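Local coordinates for berberine bridge enzyme-like 28 (Arabidopsis thaliana, PDB 5D79), which is a secreted FAD-dependent oxidoreductase of the berberine bridge enzyme-like family, involved in adaptation to salt stress, at residues R360-E374 / G422-E435. Sequence-based numbering, arbitrary orientation.
Sequences RTSLSFKGKDDFVQE and GNLYEIQYVAYWRE
W433 lays its indole across S364: the CB of S364 sits 3.6 Å from the centroid of the five-membered ring, 26° off the normal, a CH-pi contact over one face. CG of W433 lies between backbone N and carbonyl carbon (chi1 66°), which swings the ring over strand 363-372, where CZ3 reaches the backbone N of K366. D438 hydrogen-bonds both, its OD1 with NE1 of W433 and its OD2 with OG of S364. A glycine in place of W433 would probably uncover S364 and the backbone near K366 and leave D438 without its indole donor. On this tightly packed face, where W433, Y429 and Y425 are buried against 363-372, Y429 OH donates to D370 OD2 at 2.6 Å, the oxygen lying in the ring plane and using its anti lone pair; the other oxygen, OD1, forms a salt bridge with R467. V372 then sets its CB 3.8 Å from the Y425 ring centroid, over a face.

In this antiparallel ladder hydrogen-bonded pairs (K366 with A431) alternate with non-hydrogen-bonded ones (G367 with V430); 363-372 is one of two outermost strands of a seven-stranded sheet, and 425-434 lies between it and strand 396-402. V372 N bonds Y425 O while L424 N bonds V372 O, a classic beta bulge. Helix 441-458 packs on K366, K368, Y429 and A431. Across the sheet, F365 CB stands over the Y432 ring, 4.1 Å from its centroid, and the F365 side chain comes within about 4 Å of the bound FAD.

The ends are more solvent-open. Looser is Q373 NE2 to N423 OD1, a weak bond at 3.4 Å beside exposed G422, though N423 ND2 bonds R420 O. At the other end, partly exposed R360 and E435 form a salt bridge, NH1 to OE1 3.1 Å, with nearly coplanar groups, while R360 NE bonds D62 O.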
loop_
_atom_site.group_PDB
_atom_site.type_symbol
_atom_site.label_atom_id
_atom_site.label_comp_id
_atom_site.label_asym_id
_atom_site.label_seq_id
_atom_site.Cartn_x
_atom_site.Cartn_y
_atom_site.Cartn_z
ATOM N N ARG A 360 -3.155 10.461 13.320
ATOM C CA ARG A 360 -3.923 10.778 12.124
ATOM C C ARG A 360 -3.128 11.718 11.230
ATOM O O ARG A 360 -2.487 12.641 11.723
ATOM C CB ARG A 360 -5.272 11.402 12.513
ATOM C CG ARG A 360 -6.369 11.269 11.459
ATOM C CD ARG A 360 -7.689 11.813 11.977
ATOM N NE ARG A 360 -8.751 11.834 10.969
ATOM C CZ ARG A 360 -8.879 12.764 10.025
ATOM N NH1 ARG A 360 -7.990 13.747 9.925
ATOM N NH2 ARG A 360 -9.889 12.706 9.170
ATOM N N THR A 361 -3.139 11.478 9.923
ATOM C CA THR A 361 -2.513 12.412 9.001
ATOM C C THR A 361 -3.339 13.692 8.879
ATOM O O THR A 361 -4.525 13.728 9.239
ATOM C CB THR A 361 -2.339 11.806 7.612
ATOM O OG1 THR A 361 -1.659 12.745 6.771
ATOM C CG2 THR A 361 -3.698 11.487 7.013
ATOM N N SER A 362 -2.714 14.747 8.370
ATOM C CA SER A 362 -3.416 16.013 8.205
ATOM C C SER A 362 -3.476 16.391 6.736
ATOM O O SER A 362 -4.062 17.412 6.378
ATOM C CB SER A 362 -2.740 17.120 9.020
ATOM O OG SER A 362 -1.650 17.696 8.323
ATOM N N LEU A 363 -2.876 15.553 5.890
ATOM C CA LEU A 363 -2.805 15.810 4.455
ATOM C C LEU A 363 -3.690 14.863 3.659
ATOM O O LEU A 363 -3.484 13.641 3.676
ATOM C CB LEU A 363 -1.361 15.695 3.945
ATOM C CG LEU A 363 -0.337 16.621 4.613
ATOM C CD1 LEU A 363 0.974 16.608 3.864
ATOM C CD2 LEU A 363 -0.893 18.043 4.713
ATOM N N SER A 364 -4.682 15.439 2.975
ATOM C CA SER A 364 -5.499 14.702 2.013
ATOM C C SER A 364 -4.695 14.503 0.744
ATOM O O SER A 364 -3.743 15.236 0.489
ATOM C CB SER A 364 -6.800 15.445 1.697
ATOM O OG SER A 364 -7.617 15.565 2.845
ATOM N N PHE A 365 -5.077 13.522 -0.063
ATOM C CA PHE A 365 -4.338 13.270 -1.285
ATOM C C PHE A 365 -5.197 12.602 -2.365
ATOM O O PHE A 365 -6.264 12.047 -2.083
ATOM C CB PHE A 365 -3.093 12.418 -0.977
ATOM C CG PHE A 365 -3.409 11.063 -0.410
ATOM C CD1 PHE A 365 -3.727 9.998 -1.247
ATOM C CD2 PHE A 365 -3.396 10.849 0.963
ATOM C CE1 PHE A 365 -4.036 8.754 -0.727
ATOM C CE2 PHE A 365 -3.703 9.595 1.492
ATOM C CZ PHE A 365 -4.025 8.548 0.644
ATOM N N LYS A 366 -4.729 12.701 -3.604
ATOM C CA LYS A 366 -5.214 11.889 -4.701
ATOM C C LYS A 366 -3.990 11.263 -5.352
ATOM O O LYS A 366 -3.047 11.972 -5.697
ATOM C CB LYS A 366 -5.999 12.721 -5.706
ATOM C CG LYS A 366 -6.352 11.953 -6.954
ATOM C CD LYS A 366 -7.152 10.709 -6.616
ATOM C CE LYS A 366 -7.387 9.885 -7.863
ATOM N NZ LYS A 366 -8.267 8.696 -7.646
ATOM N N GLY A 367 -3.991 9.940 -5.494
ATOM C CA GLY A 367 -2.882 9.242 -6.116
ATOM C C GLY A 367 -3.306 8.346 -7.265
ATOM O O GLY A 367 -4.389 7.753 -7.251
ATOM N N LYS A 368 -2.435 8.268 -8.271
ATOM C CA LYS A 368 -2.568 7.347 -9.405
ATOM C C LYS A 368 -1.185 6.779 -9.685
ATOM O O LYS A 368 -0.194 7.355 -9.256
ATOM C CB LYS A 368 -3.127 8.060 -10.641
ATOM C CG LYS A 368 -4.413 8.863 -10.379
ATOM C CD LYS A 368 -4.882 9.632 -11.619
ATOM C CE LYS A 368 -5.562 8.736 -12.643
ATOM N NZ LYS A 368 -6.968 8.443 -12.295
ATOM N N ASP A 369 -1.087 5.652 -10.378
ATOM C CA ASP A 369 0.244 5.173 -10.702
ATOM C C ASP A 369 0.300 4.421 -12.039
ATOM O O ASP A 369 -0.723 4.186 -12.679
ATOM C CB ASP A 369 0.797 4.333 -9.538
ATOM C CG ASP A 369 0.403 2.862 -9.594
ATOM O OD1 ASP A 369 -0.718 2.518 -10.009
ATOM O OD2 ASP A 369 1.249 2.034 -9.191
ATOM N N ASP A 370 1.525 4.105 -12.454
ATOM C CA ASP A 370 1.829 3.515 -13.742
ATOM C C ASP A 370 3.049 2.605 -13.641
ATOM O O ASP A 370 3.844 2.682 -12.697
ATOM C CB ASP A 370 2.121 4.600 -14.783
ATOM C CG ASP A 370 0.902 5.064 -15.517
ATOM O OD1 ASP A 370 0.101 4.212 -15.952
ATOM O OD2 ASP A 370 0.761 6.291 -15.688
ATOM N N PHE A 371 3.212 1.771 -14.655
ATOM C CA PHE A 371 4.412 0.990 -14.803
ATOM C C PHE A 371 5.058 1.362 -16.130
ATOM O O PHE A 371 4.384 1.442 -17.154
ATOM C CB PHE A 371 4.097 -0.505 -14.708
ATOM C CG PHE A 371 3.690 -0.927 -13.334
ATOM C CD1 PHE A 371 2.362 -0.820 -12.929
ATOM C CD2 PHE A 371 4.639 -1.367 -12.417
ATOM C CE1 PHE A 371 1.984 -1.165 -11.637
ATOM C CE2 PHE A 371 4.267 -1.724 -11.123
ATOM C CZ PHE A 371 2.937 -1.616 -10.733
ATOM N N VAL A 372 6.359 1.634 -16.083
ATOM C CA VAL A 372 7.127 1.978 -17.267
ATOM C C VAL A 372 7.936 0.768 -17.684
ATOM O O VAL A 372 8.627 0.167 -16.869
ATOM C CB VAL A 372 8.056 3.191 -17.017
ATOM C CG1 VAL A 372 9.010 3.420 -18.199
ATOM C CG2 VAL A 372 7.226 4.443 -16.723
ATOM N N GLN A 373 7.830 0.402 -18.956
ATOM C CA GLN A 373 8.461 -0.815 -19.466
ATOM C C GLN A 373 9.658 -0.511 -20.361
ATOM O O GLN A 373 10.497 -1.374 -20.612
ATOM C CB GLN A 373 7.421 -1.663 -20.208
ATOM C CG GLN A 373 6.245 -2.038 -19.309
ATOM C CD GLN A 373 5.256 -2.982 -19.935
ATOM O OE1 GLN A 373 4.864 -2.820 -21.084
ATOM N NE2 GLN A 373 4.830 -3.974 -19.166
ATOM N N GLU A 374 9.740 0.723 -20.829
ATOM C CA GLU A 374 10.902 1.182 -21.578
ATOM C C GLU A 374 11.069 2.680 -21.355
ATOM O O GLU A 374 10.075 3.392 -21.201
ATOM C CB GLU A 374 10.773 0.850 -23.073
ATOM C CG GLU A 374 9.569 1.451 -23.786
ATOM C CD GLU A 374 9.453 0.991 -25.237
ATOM O OE1 GLU A 374 9.821 -0.164 -25.534
ATOM O OE2 GLU A 374 9.001 1.794 -26.081
ATOM N N GLY A 422 10.019 -7.190 -17.182
ATOM C CA GLY A 422 9.529 -6.315 -18.236
ATOM C C GLY A 422 9.135 -4.932 -17.739
ATOM O O GLY A 422 8.884 -4.019 -18.530
ATOM N N ASN A 423 9.063 -4.781 -16.424
ATOM C CA ASN A 423 8.791 -3.482 -15.822
ATOM C C ASN A 423 10.068 -2.936 -15.256
ATOM O O ASN A 423 10.668 -3.545 -14.377
ATOM C CB ASN A 423 7.725 -3.575 -14.734
ATOM C CG ASN A 423 6.436 -4.135 -15.249
ATOM O OD1 ASN A 423 5.695 -3.461 -15.961
ATOM N ND2 ASN A 423 6.162 -5.393 -14.913
ATOM N N LEU A 424 10.492 -1.797 -15.788
ATOM C CA LEU A 424 11.703 -1.134 -15.327
ATOM C C LEU A 424 11.475 -0.487 -13.950
ATOM O O LEU A 424 12.265 -0.679 -13.021
ATOM C CB LEU A 424 12.155 -0.081 -16.345
ATOM C CG LEU A 424 12.391 -0.523 -17.782
ATOM C CD1 LEU A 424 13.041 0.602 -18.515
ATOM C CD2 LEU A 424 13.274 -1.739 -17.807
ATOM N N TYR A 425 10.394 0.279 -13.824
ATOM C CA TYR A 425 10.064 0.918 -12.560
ATOM C C TYR A 425 8.584 1.257 -12.479
ATOM O O TYR A 425 7.853 1.181 -13.465
ATOM C CB TYR A 425 10.913 2.181 -12.354
ATOM C CG TYR A 425 10.730 3.269 -13.386
ATOM C CD1 TYR A 425 11.510 3.294 -14.543
ATOM C CD2 TYR A 425 9.805 4.284 -13.196
ATOM C CE1 TYR A 425 11.369 4.287 -15.490
ATOM C CE2 TYR A 425 9.651 5.293 -14.146
ATOM C CZ TYR A 425 10.435 5.287 -15.288
ATOM O OH TYR A 425 10.293 6.278 -16.233
ATOM N N GLU A 426 8.148 1.616 -11.285
ATOM C CA GLU A 426 6.776 2.024 -11.061
ATOM C C GLU A 426 6.806 3.525 -10.779
ATOM O O GLU A 426 7.771 4.042 -10.212
ATOM C CB GLU A 426 6.156 1.221 -9.907
ATOM C CG GLU A 426 4.671 1.491 -9.636
ATOM C CD GLU A 426 4.453 2.561 -8.576
ATOM O OE1 GLU A 426 5.442 2.970 -7.925
ATOM O OE2 GLU A 426 3.295 2.986 -8.391
ATOM N N ILE A 427 5.770 4.230 -11.205
ATOM C CA ILE A 427 5.735 5.663 -10.999
ATOM C C ILE A 427 4.383 6.078 -10.408
ATOM O O ILE A 427 3.326 5.679 -10.901
ATOM C CB ILE A 427 6.033 6.424 -12.324
ATOM C CG1 ILE A 427 5.919 7.936 -12.138
ATOM C CG2 ILE A 427 5.132 5.956 -13.446
ATOM C CD1 ILE A 427 6.485 8.691 -13.309
ATOM N N GLN A 428 4.432 6.852 -9.327
ATOM C CA GLN A 428 3.224 7.347 -8.687
ATOM C C GLN A 428 3.153 8.856 -8.801
ATOM O O GLN A 428 4.115 9.550 -8.534
ATOM C CB GLN A 428 3.174 6.934 -7.208
ATOM C CG GLN A 428 1.930 7.422 -6.468
ATOM C CD GLN A 428 2.021 7.272 -4.960
ATOM O OE1 GLN A 428 3.079 6.937 -4.410
ATOM N NE2 GLN A 428 0.904 7.525 -4.276
ATOM N N TYR A 429 2.001 9.355 -9.216
ATOM C CA TYR A 429 1.719 10.786 -9.215
ATOM C C TYR A 429 0.718 11.056 -8.099
ATOM O O TYR A 429 -0.419 10.584 -8.147
ATOM C CB TYR A 429 1.148 11.245 -10.561
ATOM C CG TYR A 429 1.536 10.386 -11.758
ATOM C CD1 TYR A 429 0.814 9.229 -12.082
ATOM C CD2 TYR A 429 2.598 10.746 -12.587
ATOM C CE1 TYR A 429 1.152 8.457 -13.178
ATOM C CE2 TYR A 429 2.947 9.974 -13.677
ATOM C CZ TYR A 429 2.222 8.832 -13.974
ATOM O OH TYR A 429 2.559 8.065 -15.074
ATOM N N VAL A 430 1.130 11.804 -7.086
ATOM C CA VAL A 430 0.260 12.025 -5.931
ATOM C C VAL A 430 0.292 13.499 -5.499
ATOM O O VAL A 430 1.349 14.117 -5.406
ATOM C CB VAL A 430 0.651 11.088 -4.751
ATOM C CG1 VAL A 430 2.143 11.184 -4.447
ATOM C CG2 VAL A 430 -0.192 11.363 -3.513
ATOM N N ALA A 431 -0.882 14.078 -5.291
ATOM C CA ALA A 431 -0.952 15.448 -4.831
ATOM C C ALA A 431 -1.489 15.458 -3.408
ATOM O O ALA A 431 -2.499 14.826 -3.127
ATOM C CB ALA A 431 -1.827 16.290 -5.755
ATOM N N TYR A 432 -0.790 16.157 -2.517
ATOM C CA TYR A 432 -1.221 16.321 -1.136
ATOM C C TYR A 432 -1.757 17.729 -0.928
ATOM O O TYR A 432 -1.355 18.666 -1.616
ATOM C CB TYR A 432 -0.066 16.044 -0.168
ATOM C CG TYR A 432 0.385 14.599 -0.173
ATOM C CD1 TYR A 432 1.337 14.148 -1.077
ATOM C CD2 TYR A 432 -0.146 13.689 0.724
ATOM C CE1 TYR A 432 1.738 12.823 -1.087
ATOM C CE2 TYR A 432 0.254 12.375 0.727
ATOM C CZ TYR A 432 1.190 11.940 -0.183
ATOM O OH TYR A 432 1.572 10.617 -0.182
ATOM N N TRP A 433 -2.680 17.872 0.011
ATOM C CA TRP A 433 -3.168 19.189 0.381
ATOM C C TRP A 433 -3.658 19.177 1.825
ATOM O O TRP A 433 -3.983 18.124 2.367
ATOM C CB TRP A 433 -4.274 19.661 -0.581
ATOM C CG TRP A 433 -5.568 18.879 -0.571
ATOM C CD1 TRP A 433 -6.666 19.108 0.222
ATOM C CD2 TRP A 433 -5.923 17.785 -1.428
ATOM N NE1 TRP A 433 -7.667 18.207 -0.077
ATOM C CE2 TRP A 433 -7.237 17.389 -1.087
ATOM C CE3 TRP A 433 -5.252 17.094 -2.445
ATOM C CZ2 TRP A 433 -7.886 16.343 -1.722
ATOM C CZ3 TRP A 433 -5.901 16.046 -3.074
ATOM C CH2 TRP A 433 -7.205 15.681 -2.707
ATOM N N ARG A 434 -3.693 20.351 2.451
ATOM C CA ARG A 434 -4.109 20.456 3.843
ATOM C C ARG A 434 -5.599 20.157 3.981
ATOM O O ARG A 434 -6.404 20.593 3.158
ATOM C CB ARG A 434 -3.783 21.846 4.397
ATOM C CG ARG A 434 -2.297 22.150 4.463
ATOM C CD ARG A 434 -2.024 23.510 5.100
ATOM N NE ARG A 434 -2.531 23.610 6.468
ATOM C CZ ARG A 434 -1.852 23.245 7.552
ATOM N NH1 ARG A 434 -0.623 22.743 7.450
ATOM N NH2 ARG A 434 -2.404 23.379 8.748
ATOM N N GLU A 435 -5.956 19.411 5.024
ATOM C CA GLU A 435 -7.323 18.934 5.214
ATOM C C GLU A 435 -8.335 20.064 5.414
ATOM O O GLU A 435 -9.523 19.898 5.136
ATOM C CB GLU A 435 -7.376 17.974 6.401
ATOM C CG GLU A 435 -6.800 18.543 7.681
ATOM C CD GLU A 435 -6.804 17.539 8.809
ATOM O OE1 GLU A 435 -7.614 16.592 8.766
ATOM O OE2 GLU A 435 -5.988 17.692 9.737
#